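Local structure of glycoside hydrolase family 15, cellulose signaling associated protein envoy (Hypocrea jecorina, 4WUJ) at residues 93-96 with 97-100. The protein senses blue light through a LOV domain carrying flavin mononucleotide and probably links light signalling with the response to oxidative stress. Sequence-based numbering, arbitrary orientation.
Sequences AVQE and MRRA. With FMN (flavin mononucleotide), chain I; SO4 (sulfate ion), chain J.
Val94 and Arg98, one turn apart on helix 92-103, meet beside the phosphate of the flavin mononucleotide. This helix belongs to the PAS fold of the LOV domain and packs against strand 107-114. Val94 CG1 lies 3.8 Å from Arg98 NH1. That nitrogen donates to FMN O3P at 2.8 Å, with an N-H...O angle of 158°; the phosphate oxygen sits at the edge of the guanidinium, near its plane. Arg98 first runs with CG anti to its own N (chi1 -176°), then bends at chi3, which swings the guanidinium back over the preceding turn, where Gln95 CA lies over one of its faces, offset toward the rim. Its NH2 reaches the other way, to O1 of a sulfate probably taken up from the crystallisation liquor, with a weak bond from NE to O2. The guanidinium thus bridges the FMN phosphate and the sulfate, and its charge probably helps to balance both. Arg99 NE adds a weak bond to sulfate O3, and Arg102 binds the same ion. Arg99 and Gln95 run side by side, the amide turned 39° from the guanidinium. On the buried side Met97 reaches toward the isoalloxazine and bends at its end (chi3), which puts CE 3.5 Å from FMN N1, while Ile111 and Gln79 also touch its side chain. Behind these groups the helix backbone sets the spacing: Arg98 N bonds to Val94 O, and Met97 N to Ala93 O at 2.8 Å.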
loop_
_atom_site.group_PDB
_atom_site.type_symbol
_atom_site.label_atom_id
_atom_site.label_comp_id
_atom_site.label_asym_id
_atom_site.label_seq_id
_atom_site.Cartn_x
_atom_site.Cartn_y
_atom_site.Cartn_z
ATOM N N ALA C 93 26.826 0.931 2.623
ATOM C CA ALA C 93 25.428 0.603 2.365
ATOM C C ALA C 93 25.255 0.239 0.890
ATOM O O ALA C 93 24.753 -0.830 0.580
ATOM C CB ALA C 93 24.564 1.764 2.730
ATOM N N VAL C 94 25.760 1.100 0.014
ATOM C CA VAL C 94 25.734 0.871 -1.423
ATOM C C VAL C 94 26.227 -0.524 -1.841
ATOM O O VAL C 94 25.491 -1.221 -2.572
ATOM C CB VAL C 94 26.503 1.984 -2.178
ATOM C CG1 VAL C 94 26.576 1.691 -3.668
ATOM C CG2 VAL C 94 25.826 3.308 -1.943
ATOM N N GLN C 95 27.417 -0.947 -1.384
ATOM C CA GLN C 95 27.943 -2.284 -1.739
ATOM C C GLN C 95 27.093 -3.408 -1.178
ATOM O O GLN C 95 26.880 -4.447 -1.834
ATOM C CB GLN C 95 29.344 -2.602 -1.166
ATOM C CG GLN C 95 30.379 -1.537 -1.118
ATOM C CD GLN C 95 31.693 -2.086 -0.502
ATOM O OE1 GLN C 95 32.214 -3.132 -0.936
ATOM N NE2 GLN C 95 32.198 -1.400 0.533
ATOM N N GLU C 96 26.708 -3.249 0.086
ATOM C CA GLU C 96 25.846 -4.241 0.734
ATOM C C GLU C 96 24.572 -4.403 -0.127
ATOM O O GLU C 96 24.189 -5.520 -0.460
ATOM C CB GLU C 96 25.514 -3.817 2.169
ATOM C CG GLU C 96 25.408 -4.986 3.157
ATOM C CD GLU C 96 24.784 -4.598 4.519
ATOM O OE1 GLU C 96 24.911 -3.426 4.966
ATOM O OE2 GLU C 96 24.144 -5.481 5.130
ATOM N N MET C 97 23.948 -3.295 -0.525
ATOM C CA MET C 97 22.750 -3.405 -1.363
ATOM C C MET C 97 23.119 -4.112 -2.687
ATOM O O MET C 97 22.470 -5.071 -3.095
ATOM C CB MET C 97 22.158 -2.030 -1.632
ATOM C CG MET C 97 21.329 -1.484 -0.461
ATOM S SD MET C 97 20.479 0.073 -0.788
ATOM C CE MET C 97 21.805 1.183 -1.181
ATOM N N ARG C 98 24.238 -3.684 -3.284
ATOM C CA ARG C 98 24.681 -4.200 -4.566
ATOM C C ARG C 98 24.864 -5.700 -4.531
ATOM O O ARG C 98 24.425 -6.428 -5.449
ATOM C CB ARG C 98 25.979 -3.522 -4.988
ATOM C CG ARG C 98 26.434 -3.954 -6.349
ATOM C CD ARG C 98 27.530 -3.086 -6.927
ATOM N NE ARG C 98 28.718 -3.144 -6.096
ATOM C CZ ARG C 98 29.224 -2.118 -5.424
ATOM N NH1 ARG C 98 28.684 -0.908 -5.506
ATOM N NH2 ARG C 98 30.303 -2.303 -4.685
ATOM N N ARG C 99 25.474 -6.154 -3.439
ATOM C CA ARG C 99 25.895 -7.537 -3.306
ATOM C C ARG C 99 24.692 -8.362 -2.941
ATOM O O ARG C 99 24.496 -9.481 -3.421
ATOM C CB ARG C 99 26.990 -7.666 -2.241
ATOM C CG ARG C 99 28.431 -7.691 -2.812
ATOM C CD ARG C 99 29.364 -6.669 -2.128
ATOM N NE ARG C 99 30.761 -6.826 -2.519
ATOM C CZ ARG C 99 31.800 -6.326 -1.845
ATOM N NH1 ARG C 99 31.623 -5.631 -0.718
ATOM N NH2 ARG C 99 33.036 -6.535 -2.303
ATOM N N ALA C 100 23.829 -7.783 -2.138
ATOM C CA ALA C 100 22.621 -8.497 -1.745
ATOM C C ALA C 100 21.720 -8.712 -2.957
ATOM O O ALA C 100 21.252 -9.835 -3.229
ATOM C CB ALA C 100 21.926 -7.729 -0.689
HETATM N N1 FMN I . 19.327 2.830 -3.086
HETATM C C2 FMN I . 19.118 3.943 -2.300
HETATM O O2 FMN I . 20.051 4.695 -2.026
HETATM N N3 FMN I . 17.840 4.231 -1.826
HETATM C C4 FMN I . 16.771 3.417 -2.108
HETATM O O4 FMN I . 15.660 3.720 -1.683
HETATM C C4A FMN I . 16.968 2.282 -2.906
HETATM N N5 FMN I . 15.905 1.448 -3.229
HETATM C C5A FMN I . 16.111 0.335 -3.993
HETATM C C6 FMN I . 15.027 -0.475 -4.271
HETATM C C7 FMN I . 15.183 -1.597 -5.068
HETATM C C7M FMN I . 13.980 -2.448 -5.330
HETATM C C8 FMN I . 16.461 -1.912 -5.584
HETATM C C8M FMN I . 16.642 -3.134 -6.450
HETATM C C9 FMN I . 17.557 -1.093 -5.279
HETATM C C9A FMN I . 17.389 0.037 -4.487
HETATM N N10 FMN I . 18.460 0.882 -4.178
HETATM C C10 FMN I . 18.251 1.998 -3.392
HETATM C "C1'" FMN I . 19.891 0.629 -4.602
HETATM C "C2'" FMN I . 20.339 1.064 -5.978
HETATM O "O2'" FMN I . 19.249 0.965 -6.865
HETATM C "C3'" FMN I . 21.570 0.202 -6.381
HETATM O "O3'" FMN I . 21.249 -1.184 -6.345
HETATM C "C4'" FMN I . 22.760 0.470 -5.428
HETATM O "O4'" FMN I . 23.173 1.809 -5.603
HETATM C "C5'" FMN I . 23.935 -0.506 -5.619
HETATM O "O5'" FMN I . 24.278 -0.599 -6.990
HETATM P P FMN I . 25.325 0.410 -7.647
HETATM O O1P FMN I . 25.335 0.065 -9.128
HETATM O O2P FMN I . 24.997 1.857 -7.506
HETATM O O3P FMN I . 26.673 0.166 -7.053
HETATM S S SO4 J . 31.805 -5.351 -5.890
HETATM O O1 SO4 J . 32.422 -4.477 -4.895
HETATM O O2 SO4 J . 31.250 -4.545 -6.975
HETATM O O3 SO4 J . 30.861 -6.285 -5.286
HETATM O O4 SO4 J . 32.823 -6.168 -6.509
#